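Local coordinates for protein choline dehydrogenase and related flavoproteins (Aspergillus oryzae, PDB 3Q9T) that oxidises formate as a formate oxidase of the glucose-methanol-choline oxidoreductase family, using a bound 8-formyl-FAD cofactor, at residues Phe392-Val397 with Val419-Val424; Asp194-Cys199 with Leu353-Phe358; Lys230-Asn235 with Pro272-Leu277; Asn292-Ser297 with His533-Leu538. All coordinates share one frame; numbering follows the deposited sequence.

Interaction 1: Phe392-Val397 with Val419-Val424; sequences FELDFV and VVVDLV
Phe392, Val420 and Val419 have the largest single shares of the surface buried between the antiparallel strands 392-397 and 419-423. The Phe392 ring leans across the neighbouring strand: with CG beside the backbone N (chi1 -68°), CD1 is 3.6 Å from Val421 CG1, and CE1 meets the CB of Leu423, its non-hydrogen-bonded partner. On the same face Phe396 CD1 lies alongside Val419 CG2 at 4.0 Å. On the other face Val420 CB packs against CB and OD2 of Asp395. The bond from Val420 N to Asp395 O in this hydrogen-bonded pair is 2.8 Å and nearly straight at 168°. Glu393 and Asp422 pair likewise. That face is strongly acidic: one water donates to Asp395 OD2 (2.6 Å) and Asp422 OD2 (2.5 Å), while Arg553 forms a salt bridge with Asp395 OD2 and gives its backbone N-H to Glu393 OE2. Glu393 OE1 and Asp395 OD1 are so close (2.5 Å) that one acid probably holds a proton, and the Glu393 side chain is about 7 Å from the bound 8-formyl-FAD. The pair lies inside a large mixed sheet, flanked by strands 353-358 and 308-316; helix 454-473 packs on the face of Leu394, Val419 and Leu423.

Interaction 2: Asp194-Cys199 with Leu353-Phe358; sequences DGLTHC and LELVGF
Leu355 sets its CD2 methyl over the centre of the His198 imidazole, a CH-pi contact 3.8 Å from the ring centroid and 12° off the ring normal. The two side chains run alongside each other from a non-hydrogen-bonded antiparallel pair; on the opposite face Thr197 CG2 reaches the edge of the Phe358 ring, 4.0 Å from CE1. Beyond the strand, Cys199 touches Val356 CG2 with its CB at 3.8 Å, and chi1 of 59° swings SG toward Leu353 O, 3.4 Å away. Backbone bonds hold the register, Thr197 and Val356 bonding mutually, with Thr197 N to Val356 O at 2.8 Å. At the two ends, water bridges Asp194 OD1 to Phe358 O and Cys199 O to Glu354 O. Further out, Glu186 accepts a hydrogen bond from His198 ND1, fixing the imidazole's rotation, Ile185 O binds Thr197 OG1, and Arg170 with Ile163 N holds the Glu354 carboxylate. Both strands belong to the large mixed sheet, and the Leu353 side chain is about 6 Å from the bound 8-formyl-FAD. With ND1 donating to a carboxylate, the imidazole is probably polarised toward positive charge, while Leu355 CD2 packs on its face without competing for its nitrogens.

Interaction 3: Lys230-Asn235 with Pro272-Leu277; sequences KRLIIN and PKLLML. With ACT (acetate ion), chain G.
Lys273 NZ is gripped from several sides: Glu270 OE1 by a salt bridge, the backbone carbonyls of Pro440 and Gln442, and an acetate ion, probably from the crystallisation liquor, whose OXT lies 3.0 Å from NZ while the bond to its O atom, at 3.2 Å, is weak. The lysine chain bends at chi3 (142°) on its way there and passes strand 230-235 without touching it. Contact with that strand falls instead to Leu274, Leu275 and Leu277 of the same helix. Leu274 points toward the strand; with CG anti to the backbone N (chi1 -168°), it rests CD1 on the peptide link between Lys230 and Arg231, 3.6 Å from Arg231 N. Its other methyl, CD2, meets Leu232 CD1 at 3.8 Å, the two side chains crossing at about a right angle. The second branch of Leu232, CD2, lies alongside Leu275 CD2 at 4.0 Å. Nearer the solvent, the aliphatic part of Arg231 passes the last carbonyl of the segment, with CG 3.7 Å from Leu277 O. Here Lys230 and Arg231 both face Thr245 in a classic beta bulge.

The helix axis crosses the strand at 58°, and Leu264 of the five-stranded parallel sheet touches Leu232, Leu274 and Leu275. Ser278 OG joins the two elements by polar bonds, taking the N-H of Leu232 and donating to Leu274 O. No direct hydrogen bond links the segments, and their adhesion is therefore mainly apolar, whereas the charge of Lys273 is probably balanced by Glu270, an FAD-binding residue, with the acetate nearby.

Interaction 4: Asn292-Ser297 with His533-Leu538; sequences NTIVDS and HGIKKL
The short parallel strand 295-296, which pairs with strand 280-281, meets the loop leading into strand 538-540, an edge strand, within this chain, of the Rossmann-type parallel sheet. Val295 carries the contact and aims both methyls at the loop. CG1, anti to the backbone N (chi1 173°), comes to 3.8 Å from His533 O; CG2 lies 4.0 Å from Gly534 O and 3.8 Å from Ile535 CD1. Ile535 turns its CG1 branch beside its own backbone N, and chi1 of -58° with chi2 of -76° brings CD1 round to Val295, where the two side chains meet at a slant. Ile294 adds a looser touch, CG2 to the same CD1 at 4.4 Å. Gly534 lies directly against Val295; having no side chain, it accepts a positive phi and lets CG1 approach the backbone.

A water provides a polar link between the segments: Ser297 OG donates to it at 2.8 Å, and it donates in turn to His533 O at 3.0 Å. The His533 ring is held from elsewhere, its NE2 bonded to Ser518 OG. Behind the apolar patch, Ile234 of strand 227-235 touches both Ile294 and Ile535, and Ile521 borders Val295 and Ser297. The segments thus adhere through methyl packing, with a water relaying the one polar link from the serine hydroxyl to a backbone carbonyl.

From the N terminus, segment 194-199 comes first and waits until 353-358 for its partner, so interaction 2 closes a long loop that contains all of interaction 3 (230-235 with 272-277). Segment 292-297 also leaves from within that loop but finds 533-538 only near the C-terminal end; interaction 4 therefore crosses interaction 2 and encloses interaction 1, a short connection closed at 419-424. In space they form two groups on opposite sides of the chain's centre. Interactions 1 and 2 are successive strand pairings of one sheet, joined where 392-397 lies beside 353-358. Interactions 3 and 4 share an apolar patch beside the Rossmann-type sheet, where Leu538 packs against Leu232 and Leu275.

Interaction 1: Phe392-Val397 with Val419-Val424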
loop_
_atom_site.group_PDB
_atom_site.type_symbol
_atom_site.label_atom_id
_atom_site.label_comp_id
_atom_site.label_asym_id
_atom_site.label_seq_id
_atom_site.Cartn_x
_atom_site.Cartn_y
_atom_site.Cartn_z
ATOM N N PHE A 392 -19.550 -17.838 1.674
ATOM C CA PHE A 392 -18.343 -17.666 2.481
ATOM C C PHE A 392 -17.797 -18.961 3.028
ATOM O O PHE A 392 -18.522 -19.937 3.179
ATOM C CB PHE A 392 -18.593 -16.713 3.650
ATOM C CG PHE A 392 -18.822 -15.298 3.224
ATOM C CD1 PHE A 392 -17.770 -14.389 3.219
ATOM C CD2 PHE A 392 -20.085 -14.883 2.792
ATOM C CE1 PHE A 392 -17.981 -13.074 2.801
ATOM C CE2 PHE A 392 -20.306 -13.577 2.376
ATOM C CZ PHE A 392 -19.252 -12.668 2.373
ATOM N N GLU A 393 -16.492 -18.954 3.288
ATOM C CA GLU A 393 -15.906 -19.867 4.261
ATOM C C GLU A 393 -15.576 -19.006 5.461
ATOM O O GLU A 393 -14.848 -18.011 5.344
ATOM C CB GLU A 393 -14.642 -20.565 3.745
ATOM C CG GLU A 393 -13.816 -21.187 4.875
ATOM C CD GLU A 393 -12.702 -22.125 4.393
ATOM O OE1 GLU A 393 -11.878 -22.552 5.237
ATOM O OE2 GLU A 393 -12.649 -22.456 3.187
ATOM N N LEU A 394 -16.149 -19.364 6.602
ATOM C CA LEU A 394 -15.865 -18.684 7.856
ATOM C C LEU A 394 -14.984 -19.552 8.741
ATOM O O LEU A 394 -15.429 -20.571 9.284
ATOM C CB LEU A 394 -17.165 -18.347 8.576
ATOM C CG LEU A 394 -18.100 -17.499 7.734
ATOM C CD1 LEU A 394 -19.441 -17.248 8.467
ATOM C CD2 LEU A 394 -17.389 -16.197 7.369
ATOM N N ASP A 395 -13.723 -19.156 8.860
ATOM C CA ASP A 395 -12.775 -19.862 9.696
ATOM C C ASP A 395 -12.720 -19.243 11.064
ATOM O O ASP A 395 -12.422 -18.055 11.207
ATOM C CB ASP A 395 -11.377 -19.849 9.066
ATOM C CG ASP A 395 -11.387 -20.400 7.660
ATOM O OD1 ASP A 395 -11.987 -21.490 7.452
ATOM O OD2 ASP A 395 -10.828 -19.725 6.765
ATOM N N PHE A 396 -12.994 -20.062 12.071
ATOM C CA PHE A 396 -12.962 -19.606 13.442
ATOM C C PHE A 396 -11.688 -20.047 14.127
ATOM O O PHE A 396 -11.655 -21.085 14.775
ATOM C CB PHE A 396 -14.198 -20.111 14.170
ATOM C CG PHE A 396 -15.475 -19.679 13.516
ATOM C CD1 PHE A 396 -15.991 -18.418 13.754
ATOM C CD2 PHE A 396 -16.135 -20.518 12.635
ATOM C CE1 PHE A 396 -17.152 -17.999 13.135
ATOM C CE2 PHE A 396 -17.302 -20.107 12.011
ATOM C CZ PHE A 396 -17.811 -18.849 12.259
ATOM N N VAL A 397 -10.634 -19.252 13.970
ATOM C CA VAL A 397 -9.324 -19.594 14.516
ATOM C C VAL A 397 -9.344 -19.245 15.995
ATOM O O VAL A 397 -9.678 -18.124 16.362
ATOM C CB VAL A 397 -8.202 -18.816 13.804
ATOM C CG1 VAL A 397 -6.847 -19.211 14.339
ATOM C CG2 VAL A 397 -8.271 -19.055 12.312
ATOM N N VAL A 419 -11.593 -14.447 13.383
ATOM C CA VAL A 419 -12.557 -14.913 12.392
ATOM C C VAL A 419 -12.091 -14.501 11.007
ATOM O O VAL A 419 -11.940 -13.312 10.720
ATOM C CB VAL A 419 -13.969 -14.301 12.610
ATOM C CG1 VAL A 419 -14.915 -14.740 11.505
ATOM C CG2 VAL A 419 -14.522 -14.680 13.961
ATOM N N VAL A 420 -11.859 -15.480 10.142
ATOM C CA VAL A 420 -11.458 -15.177 8.783
ATOM C C VAL A 420 -12.704 -15.169 7.884
ATOM O O VAL A 420 -13.311 -16.213 7.632
ATOM C CB VAL A 420 -10.397 -16.182 8.275
ATOM C CG1 VAL A 420 -9.902 -15.773 6.917
ATOM C CG2 VAL A 420 -9.227 -16.258 9.251
ATOM N N VAL A 421 -13.106 -13.985 7.438
ATOM C CA VAL A 421 -14.257 -13.882 6.546
ATOM C C VAL A 421 -13.769 -13.934 5.094
ATOM O O VAL A 421 -13.253 -12.957 4.524
ATOM C CB VAL A 421 -15.136 -12.645 6.858
ATOM C CG1 VAL A 421 -16.430 -12.698 6.074
ATOM C CG2 VAL A 421 -15.458 -12.609 8.332
ATOM N N ASP A 422 -13.889 -15.127 4.529
ATOM C CA ASP A 422 -13.339 -15.441 3.227
ATOM C C ASP A 422 -14.463 -15.451 2.177
ATOM O O ASP A 422 -15.324 -16.328 2.205
ATOM C CB ASP A 422 -12.676 -16.813 3.335
ATOM C CG ASP A 422 -12.102 -17.303 2.030
ATOM O OD1 ASP A 422 -12.502 -16.795 0.956
ATOM O OD2 ASP A 422 -11.261 -18.230 2.081
ATOM N N LEU A 423 -14.459 -14.477 1.267
ATOM C CA LEU A 423 -15.465 -14.427 0.183
ATOM C C LEU A 423 -15.035 -15.466 -0.847
ATOM O O LEU A 423 -14.018 -15.324 -1.548
ATOM C CB LEU A 423 -15.508 -13.051 -0.457
ATOM C CG LEU A 423 -16.723 -12.477 -1.184
ATOM C CD1 LEU A 423 -16.226 -11.654 -2.369
ATOM C CD2 LEU A 423 -17.736 -13.523 -1.635
ATOM N N VAL A 424 -15.811 -16.528 -0.927
ATOM C CA VAL A 424 -15.363 -17.738 -1.579
ATOM C C VAL A 424 -15.856 -17.767 -3.041
ATOM O O VAL A 424 -15.274 -18.425 -3.911
ATOM C CB VAL A 424 -15.853 -18.911 -0.689
ATOM C CG1 VAL A 424 -16.722 -19.857 -1.440
ATOM C CG2 VAL A 424 -14.682 -19.563 0.052
HETATM O O HOH W 1 -10.328 -19.085 4.263
#

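Interaction 2: Asp194-Cys199 with Leu353-Phe358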
loop_
_atom_site.group_PDB
_atom_site.type_symbol
_atom_site.label_atom_id
_atom_site.label_comp_id
_atom_site.label_asym_id
_atom_site.label_seq_id
_atom_site.Cartn_x
_atom_site.Cartn_y
_atom_site.Cartn_z
ATOM N N ASP A 194 -23.248 -26.866 2.661
ATOM C CA ASP A 194 -23.982 -25.875 3.460
ATOM C C ASP A 194 -23.961 -26.148 4.977
ATOM O O ASP A 194 -24.572 -27.099 5.452
ATOM C CB ASP A 194 -25.429 -25.759 2.966
ATOM C CG ASP A 194 -26.172 -24.601 3.604
ATOM O OD1 ASP A 194 -25.545 -23.573 3.925
ATOM O OD2 ASP A 194 -27.396 -24.714 3.781
ATOM N N GLY A 195 -23.265 -25.302 5.735
ATOM C CA GLY A 195 -23.293 -25.410 7.184
ATOM C C GLY A 195 -21.969 -25.285 7.924
ATOM O O GLY A 195 -20.912 -25.047 7.328
ATOM N N LEU A 196 -22.038 -25.458 9.240
ATOM C CA LEU A 196 -20.866 -25.478 10.098
ATOM C C LEU A 196 -20.362 -26.912 10.234
ATOM O O LEU A 196 -21.135 -27.813 10.556
ATOM C CB LEU A 196 -21.219 -24.924 11.473
ATOM C CG LEU A 196 -20.037 -24.781 12.428
ATOM C CD1 LEU A 196 -19.146 -23.598 12.016
ATOM C CD2 LEU A 196 -20.541 -24.621 13.855
ATOM N N THR A 197 -19.065 -27.115 9.993
ATOM C CA THR A 197 -18.493 -28.452 9.946
ATOM C C THR A 197 -17.239 -28.593 10.812
ATOM O O THR A 197 -16.561 -27.607 11.108
ATOM C CB THR A 197 -18.146 -28.849 8.484
ATOM O OG1 THR A 197 -17.886 -30.261 8.404
ATOM C CG2 THR A 197 -16.938 -28.077 7.980
ATOM N N HIS A 198 -16.938 -29.822 11.221
ATOM C CA HIS A 198 -15.651 -30.120 11.836
ATOM C C HIS A 198 -14.657 -30.429 10.710
ATOM O O HIS A 198 -14.735 -31.489 10.068
ATOM C CB HIS A 198 -15.753 -31.316 12.788
ATOM C CG HIS A 198 -16.407 -31.004 14.097
ATOM N ND1 HIS A 198 -17.765 -31.132 14.302
ATOM C CD2 HIS A 198 -15.886 -30.585 15.275
ATOM C CE1 HIS A 198 -18.053 -30.797 15.544
ATOM N NE2 HIS A 198 -16.933 -30.451 16.155
ATOM N N CYS A 199 -13.736 -29.500 10.461
ATOM C CA CYS A 199 -12.849 -29.593 9.296
ATOM C C CYS A 199 -11.803 -30.682 9.428
ATOM O O CYS A 199 -11.377 -31.030 10.536
ATOM C CB CYS A 199 -12.147 -28.251 9.021
ATOM S SG CYS A 199 -11.134 -27.625 10.362
ATOM N N LEU A 353 -7.596 -24.368 13.975
ATOM C CA LEU A 353 -8.856 -24.142 13.301
ATOM C C LEU A 353 -9.593 -25.472 13.361
ATOM O O LEU A 353 -9.099 -26.451 12.816
ATOM C CB LEU A 353 -8.594 -23.770 11.842
ATOM C CG LEU A 353 -9.596 -22.907 11.067
ATOM C CD1 LEU A 353 -9.416 -23.072 9.556
ATOM C CD2 LEU A 353 -11.049 -23.133 11.487
ATOM N N GLU A 354 -10.760 -25.517 14.009
ATOM C CA GLU A 354 -11.454 -26.803 14.229
ATOM C C GLU A 354 -12.881 -26.815 13.713
ATOM O O GLU A 354 -13.399 -27.868 13.330
ATOM C CB GLU A 354 -11.447 -27.189 15.709
ATOM C CG GLU A 354 -10.038 -27.355 16.283
ATOM C CD GLU A 354 -10.032 -27.550 17.784
ATOM O OE1 GLU A 354 -11.021 -27.112 18.417
ATOM O OE2 GLU A 354 -9.056 -28.140 18.324
ATOM N N LEU A 355 -13.514 -25.645 13.751
ATOM C CA LEU A 355 -14.837 -25.455 13.194
ATOM C C LEU A 355 -14.763 -24.443 12.063
ATOM O O LEU A 355 -14.145 -23.370 12.193
ATOM C CB LEU A 355 -15.818 -24.973 14.269
ATOM C CG LEU A 355 -16.183 -26.034 15.301
ATOM C CD1 LEU A 355 -16.724 -25.405 16.569
ATOM C CD2 LEU A 355 -17.164 -27.066 14.716
ATOM N N VAL A 356 -15.425 -24.782 10.968
ATOM C CA VAL A 356 -15.425 -23.966 9.770
ATOM C C VAL A 356 -16.842 -23.887 9.220
ATOM O O VAL A 356 -17.540 -24.917 9.130
ATOM C CB VAL A 356 -14.480 -24.576 8.684
ATOM C CG1 VAL A 356 -14.664 -23.870 7.352
ATOM C CG2 VAL A 356 -13.025 -24.543 9.148
ATOM N N GLY A 357 -17.259 -22.683 8.825
ATOM C CA GLY A 357 -18.614 -22.472 8.337
ATOM C C GLY A 357 -18.749 -22.112 6.862
ATOM O O GLY A 357 -18.000 -21.295 6.325
ATOM N N PHE A 358 -19.723 -22.718 6.197
ATOM C CA PHE A 358 -19.958 -22.431 4.783
ATOM C C PHE A 358 -21.394 -21.963 4.531
ATOM O O PHE A 358 -22.224 -22.711 4.020
ATOM C CB PHE A 358 -19.613 -23.655 3.925
ATOM C CG PHE A 358 -18.165 -24.071 4.017
ATOM C CD1 PHE A 358 -17.775 -25.092 4.860
ATOM C CD2 PHE A 358 -17.191 -23.423 3.262
ATOM C CE1 PHE A 358 -16.441 -25.469 4.934
ATOM C CE2 PHE A 358 -15.868 -23.800 3.327
ATOM C CZ PHE A 358 -15.492 -24.819 4.168
HETATM O O HOH W 2 -23.730 -22.645 1.885
HETATM O O HOH W 3 -12.549 -30.368 13.056
#

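Interaction 3: Lys230-Asn235 with Pro272-Leu277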
loop_
_atom_site.group_PDB
_atom_site.type_symbol
_atom_site.label_atom_id
_atom_site.label_comp_id
_atom_site.label_asym_id
_atom_site.label_seq_id
_atom_site.Cartn_x
_atom_site.Cartn_y
_atom_site.Cartn_z
ATOM N N LYS A 230 16.098 -20.634 -14.437
ATOM C CA LYS A 230 16.364 -19.527 -15.325
ATOM C C LYS A 230 15.379 -19.522 -16.476
ATOM O O LYS A 230 14.843 -18.477 -16.826
ATOM C CB LYS A 230 17.782 -19.610 -15.876
ATOM C CG LYS A 230 18.062 -18.546 -16.896
ATOM C CD LYS A 230 19.398 -18.789 -17.577
ATOM C CE LYS A 230 19.515 -17.960 -18.846
ATOM N NZ LYS A 230 20.813 -18.230 -19.540
ATOM N N ARG A 231 15.136 -20.694 -17.059
ATOM C CA ARG A 231 14.392 -20.779 -18.318
ATOM C C ARG A 231 14.036 -22.221 -18.667
ATOM O O ARG A 231 14.756 -23.142 -18.308
ATOM C CB ARG A 231 15.252 -20.219 -19.447
ATOM C CG ARG A 231 14.521 -19.918 -20.735
ATOM C CD ARG A 231 15.536 -19.505 -21.797
ATOM N NE ARG A 231 16.158 -18.223 -21.476
ATOM C CZ ARG A 231 17.310 -17.800 -21.987
ATOM N NH1 ARG A 231 17.983 -18.570 -22.833
ATOM N NH2 ARG A 231 17.796 -16.615 -21.636
ATOM N N LEU A 232 12.926 -22.423 -19.368
ATOM C CA LEU A 232 12.635 -23.730 -19.938
ATOM C C LEU A 232 13.459 -23.822 -21.221
ATOM O O LEU A 232 13.612 -22.823 -21.923
ATOM C CB LEU A 232 11.147 -23.866 -20.252
ATOM C CG LEU A 232 10.180 -24.721 -19.414
ATOM C CD1 LEU A 232 10.739 -25.181 -18.068
ATOM C CD2 LEU A 232 8.879 -23.955 -19.231
ATOM N N ILE A 233 14.005 -25.004 -21.514
ATOM C CA ILE A 233 14.751 -25.230 -22.762
ATOM C C ILE A 233 13.794 -25.661 -23.877
ATOM O O ILE A 233 13.243 -26.779 -23.860
ATOM C CB ILE A 233 15.873 -26.288 -22.580
ATOM C CG1 ILE A 233 16.789 -25.906 -21.408
ATOM C CG2 ILE A 233 16.688 -26.460 -23.876
ATOM C CD1 ILE A 233 18.092 -26.751 -21.320
ATOM N N ILE A 234 13.599 -24.767 -24.842
ATOM C CA ILE A 234 12.627 -24.967 -25.901
ATOM C C ILE A 234 13.314 -25.056 -27.264
ATOM O O ILE A 234 14.039 -24.147 -27.661
ATOM C CB ILE A 234 11.621 -23.797 -25.974
ATOM C CG1 ILE A 234 10.971 -23.550 -24.619
ATOM C CG2 ILE A 234 10.563 -24.068 -27.035
ATOM C CD1 ILE A 234 10.015 -24.638 -24.209
ATOM N N ASN A 235 13.084 -26.150 -27.982
ATOM C CA ASN A 235 13.522 -26.239 -29.369
ATOM C C ASN A 235 12.461 -25.675 -30.302
ATOM O O ASN A 235 11.374 -26.231 -30.411
ATOM C CB ASN A 235 13.824 -27.683 -29.743
ATOM C CG ASN A 235 14.354 -27.809 -31.150
ATOM O OD1 ASN A 235 13.603 -27.682 -32.120
ATOM N ND2 ASN A 235 15.661 -28.043 -31.272
ATOM N N PRO A 272 3.699 -18.927 -14.536
ATOM C CA PRO A 272 3.555 -18.017 -15.690
ATOM C C PRO A 272 4.812 -17.179 -15.970
ATOM O O PRO A 272 5.098 -16.861 -17.125
ATOM C CB PRO A 272 2.404 -17.092 -15.280
ATOM C CG PRO A 272 2.344 -17.206 -13.764
ATOM C CD PRO A 272 2.697 -18.643 -13.487
ATOM N N LYS A 273 5.536 -16.811 -14.922
ATOM C CA LYS A 273 6.762 -16.054 -15.099
ATOM C C LYS A 273 7.748 -16.875 -15.944
ATOM O O LYS A 273 8.231 -16.410 -16.975
ATOM C CB LYS A 273 7.358 -15.677 -13.736
ATOM C CG LYS A 273 8.661 -14.934 -13.807
ATOM C CD LYS A 273 9.202 -14.717 -12.413
ATOM C CE LYS A 273 10.706 -14.877 -12.407
ATOM N NZ LYS A 273 11.246 -15.158 -11.043
ATOM N N LEU A 274 8.014 -18.109 -15.537
ATOM C CA LEU A 274 9.002 -18.918 -16.253
ATOM C C LEU A 274 8.549 -19.230 -17.684
ATOM O O LEU A 274 9.375 -19.286 -18.600
ATOM C CB LEU A 274 9.357 -20.196 -15.492
ATOM C CG LEU A 274 10.593 -20.962 -16.008
ATOM C CD1 LEU A 274 11.872 -20.225 -15.663
ATOM C CD2 LEU A 274 10.649 -22.412 -15.473
ATOM N N LEU A 275 7.245 -19.411 -17.892
ATOM C CA LEU A 275 6.752 -19.598 -19.259
ATOM C C LEU A 275 7.140 -18.376 -20.085
ATOM O O LEU A 275 7.713 -18.505 -21.165
ATOM C CB LEU A 275 5.239 -19.819 -19.310
ATOM C CG LEU A 275 4.708 -21.200 -18.893
ATOM C CD1 LEU A 275 3.175 -21.213 -18.918
ATOM C CD2 LEU A 275 5.266 -22.265 -19.808
ATOM N N MET A 276 6.873 -17.188 -19.552
ATOM C CA MET A 276 7.180 -15.970 -20.292
ATOM C C MET A 276 8.671 -15.812 -20.579
ATOM O O MET A 276 9.038 -15.489 -21.691
ATOM C CB MET A 276 6.593 -14.748 -19.611
ATOM C CG MET A 276 5.078 -14.739 -19.689
ATOM S SD MET A 276 4.309 -13.254 -19.017
ATOM C CE MET A 276 4.515 -13.488 -17.256
ATOM N N LEU A 277 9.517 -16.074 -19.591
ATOM C CA LEU A 277 10.960 -15.992 -19.769
ATOM C C LEU A 277 11.439 -16.991 -20.807
ATOM O O LEU A 277 12.525 -16.855 -21.347
ATOM C CB LEU A 277 11.681 -16.260 -18.441
ATOM C CG LEU A 277 11.546 -15.175 -17.358
ATOM C CD1 LEU A 277 12.330 -15.537 -16.115
ATOM C CD2 LEU A 277 11.992 -13.830 -17.890
HETATM C C ACT G . 11.771 -14.597 -7.634
HETATM O O ACT G . 10.550 -14.645 -7.917
HETATM O OXT ACT G . 12.506 -15.306 -8.359
HETATM C CH3 ACT G . 12.316 -13.741 -6.513
#

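Interaction 4: Asn292-Ser297 with His533-Leu538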
loop_
_atom_site.group_PDB
_atom_site.type_symbol
_atom_site.label_atom_id
_atom_site.label_comp_id
_atom_site.label_asym_id
_atom_site.label_seq_id
_atom_site.Cartn_x
_atom_site.Cartn_y
_atom_site.Cartn_z
ATOM N N ASN A 292 12.150 -13.058 -27.052
ATOM C CA ASN A 292 11.512 -13.571 -28.256
ATOM C C ASN A 292 10.200 -14.284 -27.965
ATOM O O ASN A 292 10.033 -14.895 -26.919
ATOM C CB ASN A 292 12.456 -14.506 -28.996
ATOM C CG ASN A 292 13.597 -13.761 -29.643
ATOM O OD1 ASN A 292 13.403 -12.676 -30.208
ATOM N ND2 ASN A 292 14.799 -14.322 -29.551
ATOM N N THR A 293 9.264 -14.198 -28.896
ATOM C CA THR A 293 8.019 -14.925 -28.749
ATOM C C THR A 293 8.125 -16.217 -29.512
ATOM O O THR A 293 8.314 -16.208 -30.715
ATOM C CB THR A 293 6.848 -14.136 -29.302
ATOM O OG1 THR A 293 6.775 -12.881 -28.631
ATOM C CG2 THR A 293 5.539 -14.902 -29.093
ATOM N N ILE A 294 8.028 -17.334 -28.805
ATOM C CA ILE A 294 7.976 -18.625 -29.465
ATOM C C ILE A 294 6.520 -18.995 -29.699
ATOM O O ILE A 294 6.151 -19.416 -30.787
ATOM C CB ILE A 294 8.678 -19.700 -28.649
ATOM C CG1 ILE A 294 10.181 -19.394 -28.587
ATOM C CG2 ILE A 294 8.412 -21.066 -29.258
ATOM C CD1 ILE A 294 10.945 -20.290 -27.660
ATOM N N VAL A 295 5.688 -18.791 -28.683
ATOM C CA VAL A 295 4.253 -18.988 -28.820
ATOM C C VAL A 295 3.515 -17.787 -28.261
ATOM O O VAL A 295 3.674 -17.452 -27.102
ATOM C CB VAL A 295 3.784 -20.258 -28.054
ATOM C CG1 VAL A 295 2.258 -20.371 -28.063
ATOM C CG2 VAL A 295 4.432 -21.509 -28.636
ATOM N N ASP A 296 2.704 -17.131 -29.080
ATOM C CA ASP A 296 1.893 -16.038 -28.580
ATOM C C ASP A 296 0.708 -16.622 -27.796
ATOM O O ASP A 296 -0.314 -16.992 -28.379
ATOM C CB ASP A 296 1.430 -15.123 -29.724
ATOM C CG ASP A 296 0.639 -13.914 -29.229
ATOM O OD1 ASP A 296 -0.150 -13.345 -30.011
ATOM O OD2 ASP A 296 0.800 -13.527 -28.053
ATOM N N SER A 297 0.873 -16.726 -26.477
ATOM C CA SER A 297 -0.134 -17.314 -25.603
ATOM C C SER A 297 -0.695 -16.218 -24.694
ATOM O O SER A 297 -0.175 -15.959 -23.605
ATOM C CB SER A 297 0.493 -18.451 -24.788
ATOM O OG SER A 297 -0.495 -19.225 -24.135
ATOM N N HIS A 533 -0.518 -25.359 -24.739
ATOM C CA HIS A 533 -0.906 -25.112 -26.131
ATOM C C HIS A 533 0.314 -24.608 -26.903
ATOM O O HIS A 533 0.964 -23.633 -26.502
ATOM C CB HIS A 533 -2.022 -24.063 -26.239
ATOM C CG HIS A 533 -3.323 -24.468 -25.611
ATOM N ND1 HIS A 533 -4.084 -25.524 -26.072
ATOM C CD2 HIS A 533 -4.018 -23.928 -24.581
ATOM C CE1 HIS A 533 -5.176 -25.633 -25.334
ATOM N NE2 HIS A 533 -5.160 -24.676 -24.423
ATOM N N GLY A 534 0.635 -25.271 -28.005
ATOM C CA GLY A 534 1.719 -24.832 -28.856
ATOM C C GLY A 534 3.041 -25.533 -28.620
ATOM O O GLY A 534 3.965 -25.391 -29.414
ATOM N N ILE A 535 3.142 -26.289 -27.533
ATOM C CA ILE A 535 4.417 -26.907 -27.171
ATOM C C ILE A 535 4.260 -28.397 -26.875
ATOM O O ILE A 535 3.321 -28.801 -26.213
ATOM C CB ILE A 535 5.045 -26.206 -25.957
ATOM C CG1 ILE A 535 5.267 -24.717 -26.243
ATOM C CG2 ILE A 535 6.390 -26.836 -25.599
ATOM C CD1 ILE A 535 6.453 -24.427 -27.148
ATOM N N LYS A 536 5.175 -29.216 -27.376
ATOM C CA LYS A 536 5.150 -30.640 -27.055
ATOM C C LYS A 536 6.069 -30.942 -25.877
ATOM O O LYS A 536 7.042 -30.228 -25.639
ATOM C CB LYS A 536 5.589 -31.469 -28.260
ATOM C CG LYS A 536 4.841 -31.190 -29.554
ATOM C CD LYS A 536 5.544 -31.935 -30.694
ATOM C CE LYS A 536 5.086 -31.480 -32.070
ATOM N NZ LYS A 536 5.940 -32.084 -33.143
ATOM N N LYS A 537 5.754 -32.008 -25.151
ATOM C CA LYS A 537 6.565 -32.484 -24.027
ATOM C C LYS A 537 6.611 -31.519 -22.831
ATOM O O LYS A 537 7.548 -31.562 -22.033
ATOM C CB LYS A 537 7.989 -32.818 -24.491
ATOM C CG LYS A 537 8.081 -33.940 -25.527
ATOM C CD LYS A 537 9.542 -34.375 -25.707
ATOM C CE LYS A 537 9.688 -35.704 -26.436
ATOM N NZ LYS A 537 9.495 -35.573 -27.908
ATOM N N LEU A 538 5.610 -30.648 -22.719
ATOM C CA LEU A 538 5.553 -29.671 -21.634
ATOM C C LEU A 538 4.157 -29.617 -21.039
ATOM O O LEU A 538 3.192 -29.323 -21.737
ATOM C CB LEU A 538 5.916 -28.258 -22.130
ATOM C CG LEU A 538 5.882 -27.162 -21.050
ATOM C CD1 LEU A 538 6.745 -27.566 -19.852
ATOM C CD2 LEU A 538 6.306 -25.790 -21.583
HETATM O O HOH W 4 -0.109 -21.957 -24.279
#